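Local coordinates for protein ionotropic glutamate receptor bacterial homologue (Nostoc punctiforme, PDB 2PYY) that probably serves as the glutamate-sensing core of a bacterial ionotropic glutamate receptor, binding L-glutamate in a cleft between two lobes, at residues Phe86-Leu90 and Arg182-Tyr186; Ile12-Val16 and Ile66-Ser70; Lys113-Ala119 and Ile132-Val137. All blocks are in the same frame, centred on the assembly; numbering follows the deposited sequence.

From the N terminus, contact 2 closes first. It brings the loop after strand 5-10 onto the loop after strand 64-66, within the first lobe. Contact 1 opens next, at 86-90, and closes only at 182-186, pairing two strands that run between the lobes. Contact 3 is nested inside that long loop and joins neighbouring strands of the second lobe, in the same mixed sheet that the strands of contact 1 reach. No two loops cross. Contacts 1 and 2 touch: Tyr186 packs on Phe15, and Glu184 probably bonds Ser70. Contact 3 stands apart, its centre about 19 to 20 Å from the other two centres. Glutamate bridges contacts 2 and 3.

Contact 1: residues Phe86-Leu90 and Arg182-Tyr186; sequences FASGL and REESY
Phe86 and Tyr186 open an antiparallel ladder between the two strands that link the lobes of this periplasmic-binding-protein fold. Tyr186 N donates to Phe86 O at 3.0 Å. Ser88 and Glu184 form a doubly bonded pair: Ser88 N reaches Glu184 O at 2.8 Å, and Glu184 N reaches Ser88 O at 2.9 Å. Leu90 N gives to Arg182 O.

Ser88 CB lies over one face of the Tyr186 ring, 3.3 Å from CZ. With OG anti to the backbone N (chi1 -177°), the Ser88 hydroxyl reaches Tyr186 OH and donates to it at 2.8 Å. Tyr186 OH also bonds Asp158 OD2, so the buried phenol has two partners. Replacing Tyr186 with a phenylalanine would probably leave Ser88 OG without its acceptor and Asp158 without this bond. The Phe86 and Tyr186 rings are near parallel but slid apart, and Phe86 CB meets Tyr186 CD2 at 3.8 Å.

The buried Glu184 carboxylate is shared out. OE2 takes the Arg182 salt bridge, with NH2 at 3.2 Å, while OE1 bonds Thr122 and Ser70.

Leu90 packs against helix 122-129. Phe86 and Ser88 rest on Pro160 of helix 159-166, and strand 154-158 flanks strand 86-94 in the sheet.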
# COMPACT_ATOMS: atom_id res chain seq x y z
N PHE B 86 -11.37 -5.09 -7.03
CA PHE B 86 -11.14 -6.42 -6.48
C PHE B 86 -10.59 -6.35 -5.06
O PHE B 86 -9.89 -5.40 -4.70
CB PHE B 86 -10.12 -7.15 -7.37
CG PHE B 86 -10.13 -8.64 -7.22
CD1 PHE B 86 -10.94 -9.43 -8.04
CD2 PHE B 86 -9.33 -9.26 -6.27
CE1 PHE B 86 -10.93 -10.83 -7.92
CE2 PHE B 86 -9.32 -10.66 -6.15
CZ PHE B 86 -10.12 -11.44 -6.98
N ALA B 87 -10.89 -7.36 -4.25
CA ALA B 87 -10.40 -7.46 -2.88
C ALA B 87 -9.32 -8.53 -2.88
O ALA B 87 -9.58 -9.69 -3.21
CB ALA B 87 -11.55 -7.87 -1.93
N SER B 88 -8.10 -8.15 -2.52
CA SER B 88 -6.97 -9.09 -2.52
C SER B 88 -6.06 -8.90 -1.30
O SER B 88 -6.47 -8.28 -0.32
CB SER B 88 -6.15 -8.89 -3.81
OG SER B 88 -5.08 -9.81 -3.92
N GLY B 89 -4.85 -9.45 -1.35
CA GLY B 89 -3.94 -9.29 -0.23
C GLY B 89 -2.70 -10.15 -0.36
O GLY B 89 -2.64 -11.03 -1.22
N LEU B 90 -1.72 -9.90 0.49
CA LEU B 90 -0.48 -10.67 0.45
C LEU B 90 -0.63 -11.97 1.22
O LEU B 90 -1.33 -12.02 2.23
CB LEU B 90 0.66 -9.85 1.05
CG LEU B 90 0.83 -8.44 0.49
CD1 LEU B 90 1.93 -7.72 1.25
CD2 LEU B 90 1.15 -8.52 -0.99
N ARG B 182 -1.68 -8.97 4.81
CA ARG B 182 -2.21 -7.62 4.74
C ARG B 182 -3.21 -7.57 3.59
O ARG B 182 -2.97 -8.10 2.51
CB ARG B 182 -1.08 -6.59 4.50
CG ARG B 182 -1.58 -5.13 4.55
CD ARG B 182 -0.47 -4.06 4.59
NE ARG B 182 0.21 -3.86 3.30
CZ ARG B 182 1.05 -2.86 3.04
NH1 ARG B 182 1.34 -1.96 3.97
NH2 ARG B 182 1.62 -2.76 1.84
N GLU B 183 -4.36 -6.95 3.85
CA GLU B 183 -5.40 -6.83 2.84
C GLU B 183 -5.21 -5.60 1.97
O GLU B 183 -5.01 -4.50 2.47
CB GLU B 183 -6.77 -6.75 3.50
CG GLU B 183 -7.27 -8.07 4.05
CD GLU B 183 -8.63 -7.96 4.70
OE1 GLU B 183 -9.23 -9.02 4.99
OE2 GLU B 183 -9.09 -6.81 4.94
N GLU B 184 -5.28 -5.81 0.67
CA GLU B 184 -5.13 -4.71 -0.28
C GLU B 184 -6.22 -4.85 -1.33
O GLU B 184 -6.65 -5.96 -1.64
CB GLU B 184 -3.77 -4.77 -0.98
CG GLU B 184 -2.56 -4.98 -0.07
CD GLU B 184 -1.22 -4.81 -0.79
OE1 GLU B 184 -1.02 -5.42 -1.88
OE2 GLU B 184 -0.37 -4.07 -0.24
N SER B 185 -6.68 -3.73 -1.86
CA SER B 185 -7.68 -3.81 -2.89
C SER B 185 -7.01 -3.31 -4.16
O SER B 185 -6.03 -2.55 -4.10
CB SER B 185 -8.91 -2.96 -2.53
OG SER B 185 -8.70 -1.60 -2.84
N TYR B 186 -7.50 -3.77 -5.31
CA TYR B 186 -6.95 -3.34 -6.60
C TYR B 186 -7.87 -2.30 -7.18
O TYR B 186 -9.08 -2.35 -6.97
CB TYR B 186 -6.89 -4.48 -7.61
CG TYR B 186 -6.06 -5.66 -7.20
CD1 TYR B 186 -4.94 -5.52 -6.37
CD2 TYR B 186 -6.37 -6.93 -7.68
CE1 TYR B 186 -4.16 -6.62 -6.03
CE2 TYR B 186 -5.60 -8.03 -7.35
CZ TYR B 186 -4.50 -7.87 -6.53
OH TYR B 186 -3.75 -8.98 -6.22

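Contact 2: residues Ile12-Val16 and Ile66-Ser70; sequences IPPFV and IAAIS. With GLU (glutamic acid), chain E.
A classic beta bulge forms one side of this contact in the first lobe, beside the glutamate pocket: Phe15 and Val16 both face Ile12, and between them the three residues cover Ala67 and Ala68. The bulge lies in the loop after strand 5-10, and the two alanines lie in the loop after strand 64-66. Ile12 N bonds Val16 O, and Val16 N returns the bond to Ile12 O. Phe15 N also turns to Ile12 O, but weakly.

No hydrogen bond joins residues 12-16 to 66-70; they meet through apolar surface. Ile12 is the nearest. Its CG2 branch touches Ala68 CB at 3.7 Å. Its CG1 branch leaves in another direction: CG1 is anti to the backbone N (chi1 175°), and CD1 at its end lies 3.7 Å from glutamate OE2. Phe15 comes to the same alanine methyl obliquely, with CD1 4.2 Å from Ala68 CB. In-plane at the edge of its ring lies Ile12 O. Val16 CG2 presses on the backbone instead, 4.0 Å from Ala67 CA.

Beyond the packing, Phe15 meets Phe86 and Tyr186 edge-to-face and touches Pro160 of helix 159-166. Ala67 O is bonded by Ser27 OG of helix 26-38.

The loop held here then grips the amino acid end of the ligand. The glutamate amino group gives to Ala68 O at 2.7 Å and to Ser70 OG. Arg75 bonds both the ligand and Ser70 O. Ser70 N completes the grip, donating to glutamate O at 2.8 Å with an N-H...O angle of 164°.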
# COMPACT_ATOMS: atom_id res chain seq x y z
N ILE B 12 -0.20 -10.53 -15.42
CA ILE B 12 -0.24 -11.16 -14.11
C ILE B 12 -1.53 -11.98 -14.01
O ILE B 12 -2.57 -11.48 -13.60
CB ILE B 12 -0.19 -10.09 -12.97
CG1 ILE B 12 -0.35 -10.78 -11.61
CG2 ILE B 12 -1.25 -9.02 -13.19
CD1 ILE B 12 0.63 -10.27 -10.57
N PRO B 13 -1.47 -13.26 -14.41
CA PRO B 13 -2.65 -14.14 -14.36
C PRO B 13 -3.14 -14.40 -12.95
O PRO B 13 -2.36 -14.42 -12.00
CB PRO B 13 -2.16 -15.41 -15.08
CG PRO B 13 -0.69 -15.41 -14.83
CD PRO B 13 -0.33 -13.95 -15.02
N PRO B 14 -4.46 -14.62 -12.80
CA PRO B 14 -5.47 -14.63 -13.86
C PRO B 14 -6.11 -13.28 -14.18
O PRO B 14 -7.17 -13.23 -14.81
CB PRO B 14 -6.49 -15.62 -13.32
CG PRO B 14 -6.51 -15.27 -11.87
CD PRO B 14 -5.04 -15.08 -11.52
N PHE B 15 -5.49 -12.19 -13.73
CA PHE B 15 -6.03 -10.86 -14.02
C PHE B 15 -5.72 -10.43 -15.46
O PHE B 15 -6.60 -9.96 -16.17
CB PHE B 15 -5.50 -9.83 -13.00
CG PHE B 15 -5.89 -10.16 -11.59
CD1 PHE B 15 -5.11 -11.02 -10.82
CD2 PHE B 15 -7.10 -9.70 -11.07
CE1 PHE B 15 -5.55 -11.44 -9.56
CE2 PHE B 15 -7.54 -10.11 -9.81
CZ PHE B 15 -6.77 -10.98 -9.05
N VAL B 16 -4.48 -10.65 -15.88
CA VAL B 16 -4.04 -10.33 -17.23
C VAL B 16 -3.15 -11.45 -17.76
O VAL B 16 -2.13 -11.78 -17.16
CB VAL B 16 -3.22 -9.02 -17.28
CG1 VAL B 16 -2.75 -8.76 -18.71
CG2 VAL B 16 -4.07 -7.85 -16.79
N ILE B 66 -4.40 -0.64 -15.68
CA ILE B 66 -5.16 -1.63 -14.94
C ILE B 66 -4.44 -2.97 -15.04
O ILE B 66 -3.83 -3.28 -16.07
CB ILE B 66 -6.60 -1.77 -15.50
CG1 ILE B 66 -7.37 -2.80 -14.67
CG2 ILE B 66 -6.54 -2.23 -16.96
CD1 ILE B 66 -8.85 -2.95 -15.07
N ALA B 67 -4.51 -3.74 -13.97
CA ALA B 67 -3.89 -5.06 -13.90
C ALA B 67 -4.28 -5.60 -12.53
O ALA B 67 -5.46 -5.84 -12.25
CB ALA B 67 -2.38 -4.95 -14.02
N ALA B 68 -3.28 -5.78 -11.68
CA ALA B 68 -3.48 -6.24 -10.32
C ALA B 68 -2.75 -5.17 -9.51
O ALA B 68 -1.80 -5.45 -8.78
CB ALA B 68 -2.81 -7.60 -10.13
N ILE B 69 -3.21 -3.93 -9.66
CA ILE B 69 -2.62 -2.77 -9.01
C ILE B 69 -3.15 -2.39 -7.63
O ILE B 69 -4.23 -1.83 -7.50
CB ILE B 69 -2.76 -1.52 -9.94
CG1 ILE B 69 -2.33 -1.88 -11.36
CG2 ILE B 69 -1.90 -0.36 -9.40
CD1 ILE B 69 -2.40 -0.74 -12.37
N SER B 70 -2.38 -2.70 -6.59
CA SER B 70 -2.79 -2.39 -5.23
C SER B 70 -2.89 -0.89 -4.98
O SER B 70 -2.02 -0.12 -5.39
CB SER B 70 -1.78 -2.98 -4.24
OG SER B 70 -1.75 -4.39 -4.37
N GLU E . -0.63 -6.00 -6.41
CA GLU E . 0.84 -5.80 -6.58
C GLU E . 1.16 -4.31 -6.57
O GLU E . 0.26 -3.51 -6.92
CB GLU E . 1.31 -6.41 -7.90
CG GLU E . 2.82 -6.36 -8.10
CD GLU E . 3.24 -6.83 -9.49
OE1 GLU E . 4.46 -7.04 -9.70
OE2 GLU E . 2.36 -6.98 -10.36
OXT GLU E . 2.30 -3.94 -6.22

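Contact 3: residues Lys113-Ala119 and Ile132-Val137; sequences KVVATTA and ISVLEV. With GLU (glutamic acid), chain E.
Val115 and Leu135 lie on neighbouring parallel strands of a beta-alpha-beta unit in the second lobe, in which the chain runs from strand 114-118 through helix 122-129 to strand 133-137. Five backbone bonds hold the strands, running from Val115 N to Ser133 O (2.9 Å) to Ala119 N to Val137 O.

The side chains sort onto two faces. Val115, Thr117, Val134 and Glu136 face helix 122-129. At the start of the second segment Ile132 reaches Val115 at a slant, CG2 to CG2, 4.0 Å. The Thr117 and Val134 side chains also cross at an angle, CG2 to CG2, 3.8 Å. With Thr117 OG1 anti to the backbone N (chi1 -166°), the hydroxyl is placed to bond Val156 O in strand 154-158, and CG2 is left on the side of Val134. Glu136, extended beyond CG, lays OE1 alongside Ala119, 3.5 Å from its CA, while OE2 makes a salt bridge to Arg128.

The other face carries Val114, Ala116, Ser133 and Leu135. Ala116 CB sits against Leu135 CB at 4.1 Å, and Val114 CG1 touches the same leucine CB. Leu135 also packs on Ala146 of helix 140-148.

At the end of the ladder, where the side chains diverge, Val137 CG2 lies 3.3 Å from Thr117 O. At the opposite end a water bridges Lys113 O and Ser133 N.

Strand 133-137 is an edge strand within the chain, but Val134, Leu135 and Glu136 pair antiparallel with a strand of the third subunit. The sheet therefore runs on across the interface.

Thr118 turns from its neighbour strand toward the cleft. Its hydroxyl takes the position between the backbone N and carbonyl carbon (chi1 60°), and from there OG1 donates to glutamate OE1 at 2.8 Å.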
# COMPACT_ATOMS: atom_id res chain seq x y z
N LYS B 113 14.80 -15.17 7.37
CA LYS B 113 14.66 -15.98 6.16
C LYS B 113 14.76 -15.07 4.92
O LYS B 113 14.82 -13.85 5.05
CB LYS B 113 13.30 -16.68 6.15
CG LYS B 113 13.04 -17.60 7.32
CD LYS B 113 13.95 -18.82 7.27
CE LYS B 113 13.67 -19.75 8.44
NZ LYS B 113 14.58 -20.94 8.42
N VAL B 114 14.76 -15.69 3.75
CA VAL B 114 14.82 -14.98 2.47
C VAL B 114 13.54 -15.24 1.68
O VAL B 114 13.23 -16.38 1.33
CB VAL B 114 16.01 -15.47 1.60
CG1 VAL B 114 15.94 -14.82 0.23
CG2 VAL B 114 17.33 -15.13 2.29
N VAL B 115 12.79 -14.17 1.42
CA VAL B 115 11.52 -14.28 0.69
C VAL B 115 11.58 -13.62 -0.69
O VAL B 115 11.94 -12.46 -0.81
CB VAL B 115 10.40 -13.62 1.50
CG1 VAL B 115 9.09 -13.72 0.74
CG2 VAL B 115 10.29 -14.30 2.86
N ALA B 116 11.21 -14.38 -1.72
CA ALA B 116 11.22 -13.87 -3.09
C ALA B 116 9.88 -13.27 -3.49
O ALA B 116 8.82 -13.72 -3.06
CB ALA B 116 11.59 -14.98 -4.05
N THR B 117 9.95 -12.23 -4.32
CA THR B 117 8.76 -11.56 -4.82
C THR B 117 9.20 -10.64 -5.96
O THR B 117 10.39 -10.54 -6.27
CB THR B 117 8.05 -10.74 -3.70
OG1 THR B 117 6.74 -10.37 -4.13
CG2 THR B 117 8.84 -9.48 -3.36
N THR B 118 8.24 -9.99 -6.61
CA THR B 118 8.56 -9.10 -7.72
C THR B 118 9.11 -7.76 -7.24
O THR B 118 8.70 -7.24 -6.21
CB THR B 118 7.34 -8.84 -8.64
OG1 THR B 118 6.28 -8.25 -7.88
CG2 THR B 118 6.84 -10.14 -9.25
N ALA B 119 10.05 -7.22 -8.00
CA ALA B 119 10.65 -5.93 -7.68
C ALA B 119 9.56 -4.87 -7.87
O ALA B 119 8.79 -4.94 -8.83
CB ALA B 119 11.85 -5.65 -8.61
N ILE B 132 12.64 -8.02 6.60
CA ILE B 132 12.81 -9.39 6.11
C ILE B 132 13.66 -9.33 4.84
O ILE B 132 13.45 -8.47 3.99
CB ILE B 132 11.45 -10.02 5.72
CG1 ILE B 132 10.46 -9.90 6.88
CG2 ILE B 132 11.66 -11.47 5.32
CD1 ILE B 132 10.92 -10.59 8.14
N SER B 133 14.62 -10.25 4.73
CA SER B 133 15.48 -10.32 3.56
C SER B 133 14.62 -10.72 2.37
O SER B 133 13.95 -11.75 2.38
CB SER B 133 16.61 -11.33 3.77
OG SER B 133 17.55 -10.85 4.72
N VAL B 134 14.65 -9.88 1.34
CA VAL B 134 13.84 -10.11 0.16
C VAL B 134 14.61 -10.16 -1.15
O VAL B 134 15.45 -9.30 -1.44
CB VAL B 134 12.74 -9.03 0.05
CG1 VAL B 134 13.38 -7.65 0.11
CG2 VAL B 134 11.96 -9.20 -1.26
N LEU B 135 14.29 -11.17 -1.94
CA LEU B 135 14.89 -11.39 -3.25
C LEU B 135 13.92 -10.81 -4.27
O LEU B 135 12.97 -11.47 -4.69
CB LEU B 135 15.07 -12.88 -3.50
CG LEU B 135 15.64 -13.22 -4.85
CD1 LEU B 135 17.09 -12.76 -4.94
CD2 LEU B 135 15.56 -14.73 -5.09
N GLU B 136 14.15 -9.55 -4.64
CA GLU B 136 13.30 -8.86 -5.60
C GLU B 136 13.74 -9.21 -7.02
O GLU B 136 14.81 -8.79 -7.49
CB GLU B 136 13.37 -7.35 -5.37
CG GLU B 136 12.77 -6.90 -4.04
CD GLU B 136 12.68 -5.39 -3.89
OE1 GLU B 136 12.21 -4.72 -4.83
OE2 GLU B 136 13.07 -4.86 -2.83
N VAL B 137 12.91 -10.00 -7.70
CA VAL B 137 13.20 -10.42 -9.07
C VAL B 137 12.45 -9.56 -10.08
O VAL B 137 11.38 -9.05 -9.79
CB VAL B 137 12.84 -11.90 -9.28
CG1 VAL B 137 13.76 -12.77 -8.43
CG2 VAL B 137 11.39 -12.15 -8.92
N GLU E . -0.63 -6.00 -6.41
CA GLU E . 0.84 -5.80 -6.58
C GLU E . 1.16 -4.31 -6.57
O GLU E . 0.26 -3.51 -6.92
CB GLU E . 1.31 -6.41 -7.90
CG GLU E . 2.82 -6.36 -8.10
CD GLU E . 3.24 -6.83 -9.49
OE1 GLU E . 4.46 -7.04 -9.70
OE2 GLU E . 2.36 -6.98 -10.36
OXT GLU E . 2.30 -3.94 -6.22
O HOH W 1 14.89 -11.97 7.11